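Local coordinates for iron binding protein FbpA (Mannheimia haemolytica, PDB 1Q35) that binds ferric iron in the periplasm, probably as the solute-binding component of a bacterial iron-uptake system, at residues 86-91 with 292-297; 149-154 with 302-307. One frame throughout, in Å; residues are numbered along the deposited sequence.

Contact 1 of 2, residues 86-91 with 292-297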
ATOM      1  N   ALA A  86      -2.860 -18.185   4.078  1.00 16.15           N
ATOM      2  CA  ALA A  86      -1.896 -18.561   3.046  1.00 16.12           C
ATOM      3  C   ALA A  86      -1.850 -17.590   1.864  1.00 15.97           C
ATOM      4  O   ALA A  86      -0.797 -17.391   1.268  1.00 16.07           O
ATOM      5  CB  ALA A  86      -2.183 -19.979   2.551  1.00 16.23           C
ATOM      6  N   GLN A  87      -2.989 -16.983   1.531  1.00 16.03           N
ATOM      7  CA  GLN A  87      -3.062 -16.074   0.391  1.00 15.81           C
ATOM      8  C   GLN A  87      -2.331 -14.749   0.616  1.00 14.93           C
ATOM      9  O   GLN A  87      -2.123 -14.002  -0.332  1.00 14.95           O
ATOM     10  CB  GLN A  87      -4.520 -15.802   0.006  1.00 16.40           C
ATOM     11  CG  GLN A  87      -5.293 -14.919   0.980  1.00 17.58           C
ATOM     12  CD  GLN A  87      -6.586 -14.396   0.397  1.00 19.19           C
ATOM     13  OE1 GLN A  87      -7.663 -14.680   0.919  1.00 21.11           O
ATOM     14  NE2 GLN A  87      -6.488 -13.627  -0.682  1.00 19.56           N
ATOM     15  N   PHE A  88      -1.954 -14.471   1.862  1.00 13.92           N
ATOM     16  CA  PHE A  88      -1.259 -13.229   2.211  1.00 13.50           C
ATOM     17  C   PHE A  88       0.192 -13.449   2.620  1.00 13.38           C
ATOM     18  O   PHE A  88       0.794 -12.573   3.220  1.00 12.93           O
ATOM     19  CB  PHE A  88      -2.017 -12.503   3.326  1.00 13.57           C
ATOM     20  CG  PHE A  88      -3.426 -12.139   2.954  1.00 13.82           C
ATOM     21  CD1 PHE A  88      -3.686 -11.438   1.783  1.00 14.20           C
ATOM     22  CD2 PHE A  88      -4.489 -12.517   3.756  1.00 14.71           C
ATOM     23  CE1 PHE A  88      -4.985 -11.106   1.425  1.00 14.73           C
ATOM     24  CE2 PHE A  88      -5.796 -12.186   3.401  1.00 15.11           C
ATOM     25  CZ  PHE A  88      -6.038 -11.480   2.235  1.00 15.29           C
ATOM     26  N   ARG A  89       0.759 -14.610   2.299  1.00 13.33           N
ATOM     27  CA  ARG A  89       2.191 -14.834   2.483  1.00 13.31           C
ATOM     28  C   ARG A  89       2.740 -15.751   1.397  1.00 13.07           C
ATOM     29  O   ARG A  89       1.996 -16.456   0.718  1.00 13.71           O
ATOM     30  CB  ARG A  89       2.499 -15.385   3.879  1.00 13.35           C
ATOM     31  CG  ARG A  89       1.721 -16.628   4.278  1.00 14.46           C
ATOM     32  CD  ARG A  89       2.061 -17.122   5.675  1.00 15.76           C
ATOM     33  NE  ARG A  89       1.058 -18.053   6.184  1.00 17.49           N
ATOM     34  CZ  ARG A  89       0.962 -19.336   5.843  1.00 18.51           C
ATOM     35  NH1 ARG A  89      -0.014 -20.075   6.360  1.00 19.26           N
ATOM     36  NH2 ARG A  89       1.835 -19.900   5.013  1.00 18.69           N
ATOM     37  N   ASP A  90       4.053 -15.699   1.233  1.00 12.67           N
ATOM     38  CA  ASP A  90       4.766 -16.466   0.225  1.00 13.04           C
ATOM     39  C   ASP A  90       4.559 -17.959   0.447  1.00 13.65           C
ATOM     40  O   ASP A  90       4.736 -18.453   1.557  1.00 14.01           O
ATOM     41  CB  ASP A  90       6.253 -16.143   0.343  1.00 12.74           C
ATOM     42  CG  ASP A  90       7.080 -16.692  -0.796  1.00 12.83           C
ATOM     43  OD1 ASP A  90       8.324 -16.632  -0.687  1.00 13.03           O
ATOM     44  OD2 ASP A  90       6.590 -17.195  -1.826  1.00 12.80           O
ATOM     45  N   SER A  91       4.213 -18.689  -0.605  1.00 14.75           N
ATOM     46  CA  SER A  91       4.143 -20.148  -0.496  1.00 15.48           C
ATOM     47  C   SER A  91       5.532 -20.733  -0.191  1.00 15.61           C
ATOM     48  O   SER A  91       5.646 -21.808   0.399  1.00 16.13           O
ATOM     49  CB  SER A  91       3.557 -20.767  -1.765  1.00 16.04           C
ATOM     50  OG  SER A  91       4.406 -20.570  -2.875  1.00 18.15           O
ATOM     51  N   ILE A 292      -6.894 -11.133  -8.431  1.00  9.09           N
ATOM     52  CA  ILE A 292      -5.526 -11.308  -8.904  1.00  8.65           C
ATOM     53  C   ILE A 292      -4.608 -11.745  -7.753  1.00  9.02           C
ATOM     54  O   ILE A 292      -4.703 -11.253  -6.630  1.00  9.53           O
ATOM     55  CB  ILE A 292      -5.018  -9.998  -9.559  1.00  8.40           C
ATOM     56  CG1 ILE A 292      -3.708 -10.238 -10.317  1.00  8.20           C
ATOM     57  CG2 ILE A 292      -4.864  -8.876  -8.519  1.00  8.21           C
ATOM     58  CD1 ILE A 292      -3.258  -9.030 -11.125  1.00  8.30           C
ATOM     59  N   LYS A 293      -3.728 -12.693  -8.035  1.00  8.95           N
ATOM     60  CA  LYS A 293      -2.735 -13.116  -7.057  1.00  9.82           C
ATOM     61  C   LYS A 293      -1.707 -12.005  -6.853  1.00  9.35           C
ATOM     62  O   LYS A 293      -1.317 -11.328  -7.806  1.00  9.26           O
ATOM     63  CB  LYS A 293      -2.021 -14.376  -7.534  1.00 11.08           C
ATOM     64  CG  LYS A 293      -2.828 -15.645  -7.449  1.00 14.87           C
ATOM     65  CD  LYS A 293      -2.045 -16.755  -6.743  1.00 18.50           C
ATOM     66  CE  LYS A 293      -0.681 -17.026  -7.380  1.00 20.05           C
ATOM     67  NZ  LYS A 293       0.443 -16.972  -6.394  1.00 21.18           N
ATOM     68  N   LEU A 294      -1.232 -11.846  -5.621  1.00  9.03           N
ATOM     69  CA  LEU A 294      -0.289 -10.781  -5.296  1.00  9.23           C
ATOM     70  C   LEU A 294       0.949 -10.813  -6.193  1.00  9.23           C
ATOM     71  O   LEU A 294       1.377  -9.776  -6.692  1.00  9.02           O
ATOM     72  CB  LEU A 294       0.102 -10.852  -3.816  1.00  9.77           C
ATOM     73  CG  LEU A 294      -0.971 -10.349  -2.842  1.00 10.27           C
ATOM     74  CD1 LEU A 294      -0.659 -10.764  -1.403  1.00 11.03           C
ATOM     75  CD2 LEU A 294      -1.135  -8.832  -2.935  1.00 11.27           C
ATOM     76  N   GLU A 295       1.511 -11.997  -6.427  1.00  9.48           N
ATOM     77  CA  GLU A 295       2.702 -12.119  -7.265  1.00  9.92           C
ATOM     78  C   GLU A 295       2.439 -11.702  -8.705  1.00  9.49           C
ATOM     79  O   GLU A 295       3.353 -11.259  -9.391  1.00  9.71           O
ATOM     80  CB  GLU A 295       3.250 -13.547  -7.244  1.00 10.90           C
ATOM     81  CG  GLU A 295       3.903 -13.946  -5.930  1.00 13.14           C
ATOM     82  CD  GLU A 295       2.963 -14.666  -4.979  1.00 15.22           C
ATOM     83  OE1 GLU A 295       1.723 -14.520  -5.089  1.00 15.93           O
ATOM     84  OE2 GLU A 295       3.473 -15.379  -4.092  1.00 17.14           O
ATOM     85  N   ASP A 296       1.200 -11.858  -9.160  1.00  8.95           N
ATOM     86  CA  ASP A 296       0.833 -11.477 -10.518  1.00  9.25           C
ATOM     87  C   ASP A 296       0.645  -9.968 -10.691  1.00  9.16           C
ATOM     88  O   ASP A 296       0.625  -9.489 -11.818  1.00 10.13           O
ATOM     89  CB  ASP A 296      -0.395 -12.252 -10.977  1.00  9.47           C
ATOM     90  CG  ASP A 296      -0.109 -13.726 -11.149  1.00 10.01           C
ATOM     91  OD1 ASP A 296       0.993 -14.066 -11.631  1.00 10.81           O
ATOM     92  OD2 ASP A 296      -0.935 -14.592 -10.811  1.00 11.32           O
ATOM     93  N   ILE A 297       0.506  -9.226  -9.594  1.00  8.60           N
ATOM     94  CA  ILE A 297       0.640  -7.769  -9.636  1.00  8.60           C
ATOM     95  C   ILE A 297       2.115  -7.432  -9.870  1.00  8.57           C
ATOM     96  O   ILE A 297       2.466  -6.752 -10.837  1.00  8.74           O
ATOM     97  CB  ILE A 297       0.144  -7.113  -8.321  1.00  8.48           C
ATOM     98  CG1 ILE A 297      -1.342  -7.407  -8.090  1.00  8.35           C
ATOM     99  CG2 ILE A 297       0.406  -5.602  -8.342  1.00  8.81           C
ATOM    100  CD1 ILE A 297      -1.817  -7.042  -6.693  1.00  8.30           C
TER
HETATM  101  O   HOH W   1      -2.322 -13.700  -3.562  1.00 14.64           O
HETATM  102  O   HOH W   2       6.147 -15.458  -3.866  1.00 18.55           O
HETATM  103  O   HOH W   3       2.796 -17.552  -2.943  1.00 20.30           O
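Leu294 lays its CD1 methyl against the backbone of the 86-91 loop, 3.7 Å from Gln87 O, and the same methyl comes near the edge of the Phe88 ring, close to the ring plane, with 4.4 Å between Leu294 CD1 and Phe88 CD1. Leu294 CG stands anti to its own carbonyl carbon (chi1 -75°), and CD1 continues the extended chain (chi2 166°) toward the loop. The ring is braced within its own segment: Gln87 CG sits 3.5 Å above the plane, over the centre of one face. Apolar contact is slight, and water does much of the joining. Water 1 accepts from Leu294 N at 3.0 Å and donates to Gln87 O in a longer bond. Farther along, Glu295 OE2 receives two waters. Water 2 donates to it and also to Asp90 OD2; Asp90 OD2 and Glu295 OE2 stand 4.3 Å apart, and a shared donor would be expected to ease their repulsion. Water 3 donates to the same OE2 and accepts from Ser91 N at 3.0 Å. Glu295 OE1 takes Lys293 NZ in a 3.1 Å salt bridge, the ammonium nitrogen coming from above the carboxylate plane. Asp90 is tied down by the backbone N of Gln94 and Asn92. The contact lies at the surface, joining the loop between helix 78-83 and strand 96-108 to the start of helix 294-298, with Trp95 against Leu294 and Glu295, and Ile60 of helix 60-68 also against Leu294.

Contact 2 of 2, residues 149-154 with 302-307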
ATOM      1  N   ALA A 149      -1.516  -4.388 -12.093  1.00  6.74           N
ATOM      2  CA  ALA A 149      -2.692  -5.251 -12.075  1.00  6.99           C
ATOM      3  C   ALA A 149      -3.506  -5.054 -13.355  1.00  6.82           C
ATOM      4  O   ALA A 149      -3.990  -6.015 -13.952  1.00  7.29           O
ATOM      5  CB  ALA A 149      -3.552  -4.974 -10.855  1.00  7.23           C
ATOM      6  N   MET A 150      -3.643  -3.803 -13.789  1.00  6.84           N
ATOM      7  CA  MET A 150      -4.384  -3.506 -15.005  1.00  7.08           C
ATOM      8  C   MET A 150      -3.729  -4.166 -16.224  1.00  6.74           C
ATOM      9  O   MET A 150      -4.429  -4.659 -17.098  1.00  7.13           O
ATOM     10  CB  MET A 150      -4.546  -1.996 -15.178  1.00  7.45           C
ATOM     11  CG  MET A 150      -5.396  -1.384 -14.065  1.00  8.12           C
ATOM     12  SD  MET A 150      -5.621   0.388 -14.153  1.00  9.94           S
ATOM     13  CE  MET A 150      -6.921   0.478 -15.394  1.00 10.66           C
ATOM     14  N   ILE A 151      -2.402  -4.223 -16.276  1.00  6.63           N
ATOM     15  CA  ILE A 151      -1.731  -4.931 -17.365  1.00  6.76           C
ATOM     16  C   ILE A 151      -2.087  -6.423 -17.363  1.00  6.90           C
ATOM     17  O   ILE A 151      -2.330  -7.011 -18.414  1.00  6.90           O
ATOM     18  CB  ILE A 151      -0.203  -4.729 -17.315  1.00  7.03           C
ATOM     19  CG1 ILE A 151       0.158  -3.285 -17.673  1.00  7.17           C
ATOM     20  CG2 ILE A 151       0.507  -5.717 -18.256  1.00  7.06           C
ATOM     21  CD1 ILE A 151       1.611  -2.948 -17.438  1.00  7.67           C
ATOM     22  N   GLU A 152      -2.131  -7.040 -16.192  1.00  7.09           N
ATOM     23  CA  GLU A 152      -2.537  -8.446 -16.109  1.00  7.48           C
ATOM     24  C   GLU A 152      -3.925  -8.646 -16.720  1.00  7.37           C
ATOM     25  O   GLU A 152      -4.168  -9.618 -17.440  1.00  7.88           O
ATOM     26  CB  GLU A 152      -2.523  -8.927 -14.654  1.00  7.52           C
ATOM     27  CG  GLU A 152      -2.724 -10.427 -14.478  1.00  8.23           C
ATOM     28  CD  GLU A 152      -1.488 -11.261 -14.771  1.00  8.56           C
ATOM     29  OE1 GLU A 152      -0.499 -10.740 -15.329  1.00  8.62           O
ATOM     30  OE2 GLU A 152      -1.507 -12.470 -14.442  1.00  9.36           O
ATOM     31  N   HIS A 153      -4.835  -7.720 -16.439  1.00  7.31           N
ATOM     32  CA  HIS A 153      -6.217  -7.835 -16.887  1.00  7.31           C
ATOM     33  C   HIS A 153      -6.431  -7.438 -18.344  1.00  7.20           C
ATOM     34  O   HIS A 153      -7.321  -7.979 -18.993  1.00  7.80           O
ATOM     35  CB  HIS A 153      -7.137  -6.967 -16.020  1.00  7.49           C
ATOM     36  CG  HIS A 153      -7.145  -7.333 -14.570  1.00  7.44           C
ATOM     37  ND1 HIS A 153      -7.225  -8.636 -14.118  1.00  7.86           N
ATOM     38  CD2 HIS A 153      -7.108  -6.555 -13.466  1.00  7.97           C
ATOM     39  CE1 HIS A 153      -7.228  -8.639 -12.797  1.00  8.11           C
ATOM     40  NE2 HIS A 153      -7.154  -7.389 -12.376  1.00  7.73           N
ATOM     41  N   TYR A 154      -5.653  -6.479 -18.850  1.00  7.27           N
ATOM     42  CA  TYR A 154      -5.976  -5.810 -20.115  1.00  7.39           C
ATOM     43  C   TYR A 154      -4.858  -5.744 -21.140  1.00  7.49           C
ATOM     44  O   TYR A 154      -5.121  -5.407 -22.293  1.00  7.88           O
ATOM     45  CB  TYR A 154      -6.416  -4.372 -19.846  1.00  7.75           C
ATOM     46  CG  TYR A 154      -7.566  -4.238 -18.879  1.00  7.99           C
ATOM     47  CD1 TYR A 154      -7.423  -3.499 -17.715  1.00  8.49           C
ATOM     48  CD2 TYR A 154      -8.790  -4.848 -19.122  1.00  9.50           C
ATOM     49  CE1 TYR A 154      -8.465  -3.372 -16.814  1.00  9.42           C
ATOM     50  CE2 TYR A 154      -9.847  -4.721 -18.229  1.00 10.24           C
ATOM     51  CZ  TYR A 154      -9.675  -3.981 -17.083  1.00  9.72           C
ATOM     52  OH  TYR A 154     -10.706  -3.836 -16.192  1.00 10.91           O
ATOM     53  N   GLU A 302       7.445  -3.764 -13.789  1.00  9.22           N
ATOM     54  CA  GLU A 302       8.409  -3.212 -14.736  1.00 10.25           C
ATOM     55  C   GLU A 302       7.715  -2.680 -15.987  1.00  9.55           C
ATOM     56  O   GLU A 302       8.008  -1.578 -16.451  1.00 10.13           O
ATOM     57  CB  GLU A 302       9.441  -4.287 -15.100  1.00 11.45           C
ATOM     58  CG  GLU A 302      10.468  -3.901 -16.149  1.00 15.03           C
ATOM     59  CD  GLU A 302      11.504  -4.990 -16.357  1.00 18.84           C
ATOM     60  OE1 GLU A 302      12.704  -4.728 -16.119  1.00 22.28           O
ATOM     61  OE2 GLU A 302      11.116  -6.111 -16.752  1.00 21.38           O
ATOM     62  N   ALA A 303       6.786  -3.462 -16.524  1.00  9.01           N
ATOM     63  CA  ALA A 303       6.040  -3.056 -17.706  1.00  8.78           C
ATOM     64  C   ALA A 303       5.190  -1.814 -17.427  1.00  8.41           C
ATOM     65  O   ALA A 303       5.085  -0.927 -18.269  1.00  8.44           O
ATOM     66  CB  ALA A 303       5.165  -4.196 -18.197  1.00  8.77           C
ATOM     67  N   ALA A 304       4.595  -1.743 -16.241  1.00  8.03           N
ATOM     68  CA  ALA A 304       3.765  -0.604 -15.855  1.00  8.14           C
ATOM     69  C   ALA A 304       4.608   0.663 -15.729  1.00  8.56           C
ATOM     70  O   ALA A 304       4.199   1.726 -16.183  1.00  8.64           O
ATOM     71  CB  ALA A 304       3.043  -0.889 -14.548  1.00  8.29           C
ATOM     72  N   LEU A 305       5.776   0.550 -15.116  1.00  9.14           N
ATOM     73  CA  LEU A 305       6.652   1.707 -14.965  1.00 10.15           C
ATOM     74  C   LEU A 305       7.082   2.230 -16.333  1.00 10.17           C
ATOM     75  O   LEU A 305       7.165   3.437 -16.544  1.00 10.77           O
ATOM     76  CB  LEU A 305       7.866   1.351 -14.108  1.00 10.91           C
ATOM     77  CG  LEU A 305       8.769   2.522 -13.714  1.00 12.54           C
ATOM     78  CD1 LEU A 305       8.020   3.516 -12.840  1.00 13.87           C
ATOM     79  CD2 LEU A 305      10.006   2.014 -13.005  1.00 13.72           C
ATOM     80  N   LYS A 306       7.324   1.316 -17.268  1.00 10.16           N
ATOM     81  CA  LYS A 306       7.675   1.679 -18.635  1.00 10.87           C
ATOM     82  C   LYS A 306       6.554   2.481 -19.291  1.00 10.18           C
ATOM     83  O   LYS A 306       6.814   3.477 -19.967  1.00 10.61           O
ATOM     84  CB  LYS A 306       7.981   0.414 -19.436  1.00 11.54           C
ATOM     85  CG  LYS A 306       8.501   0.630 -20.837  1.00 14.16           C
ATOM     86  CD  LYS A 306       8.908  -0.708 -21.454  1.00 16.81           C
ATOM     87  CE  LYS A 306       9.479  -0.555 -22.851  1.00 18.86           C
ATOM     88  NZ  LYS A 306      10.825   0.084 -22.863  1.00 20.87           N
ATOM     89  N   LEU A 307       5.303   2.070 -19.090  1.00  9.33           N
ATOM     90  CA  LEU A 307       4.181   2.808 -19.662  1.00  9.30           C
ATOM     91  C   LEU A 307       4.068   4.207 -19.074  1.00  9.20           C
ATOM     92  O   LEU A 307       3.798   5.163 -19.798  1.00  9.57           O
ATOM     93  CB  LEU A 307       2.857   2.082 -19.445  1.00  9.26           C
ATOM     94  CG  LEU A 307       2.722   0.732 -20.140  1.00  9.23           C
ATOM     95  CD1 LEU A 307       1.338   0.160 -19.906  1.00  9.47           C
ATOM     96  CD2 LEU A 307       3.010   0.821 -21.631  1.00 10.21           C
TER
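Ile151 turns CG1 anti to its carbonyl carbon (chi1 -70°) and extends the chain to CD1 (chi2 171°), which carries that methyl straight out from helix 149-154 to the backbone of helix 302-307. Leu307 has its CG placed likewise, anti to the carbonyl carbon, and holds CD1 out to meet it. Everything that touches across the interface meets the one methyl: Ile151 CD1 lies 3.4 Å from Ala304 N, its nearest approach, and 3.8 Å from the CB of Ala303. Ala304 CB lies at the same 3.8 Å from Ile151 CD1, and Leu307 CD1 is the third methyl to meet it, 4.0 Å from Ile151 CD1. The two alanines present little more than a methyl each, and the isoleucine tip can therefore come right down on the peptide between them. The side-chain contacts are apolar and local: Ile151 alone from its segment meets three residues of the other, with the segment axes 9.8 Å apart at their closest approach. Around it, Ile151 also touches Asn300 and Thr159, while Val144 and Leu163 of helix 141-168 lie against Ala304 and Leu307. With 100° between their N-to-C directions, segment 302-307 of helix 301-311 crosses segment 149-154 of helix 141-168 nearly at right angles, an arrangement characteristic of orthogonal helix packing. In this periplasmic-binding-protein fold, the early part of helix 141-168 carries Tyr142, an iron ligand in the metal-bound protein, with no iron bound here.

Read from the N terminus, the chain first gives the loop 86-91, then segment 149-154 of helix 141-168; only after the later strands and helices does it return with 292-297 and then 302-307. Contact 1 closes an excursion of 200 residues and contact 2 one of 147, and because their segments alternate the two closures cross. Helices 294-298 and 301-311 follow each other, so a single late run of chain ties the approach to strand 96-108 to helix 141-168. The contacts, with centres about 17 Å apart, also touch directly: Ile292 packs on Ala149, Glu152 and His153, with Ile292 CD1 lying 3.6 Å from Glu152 CB.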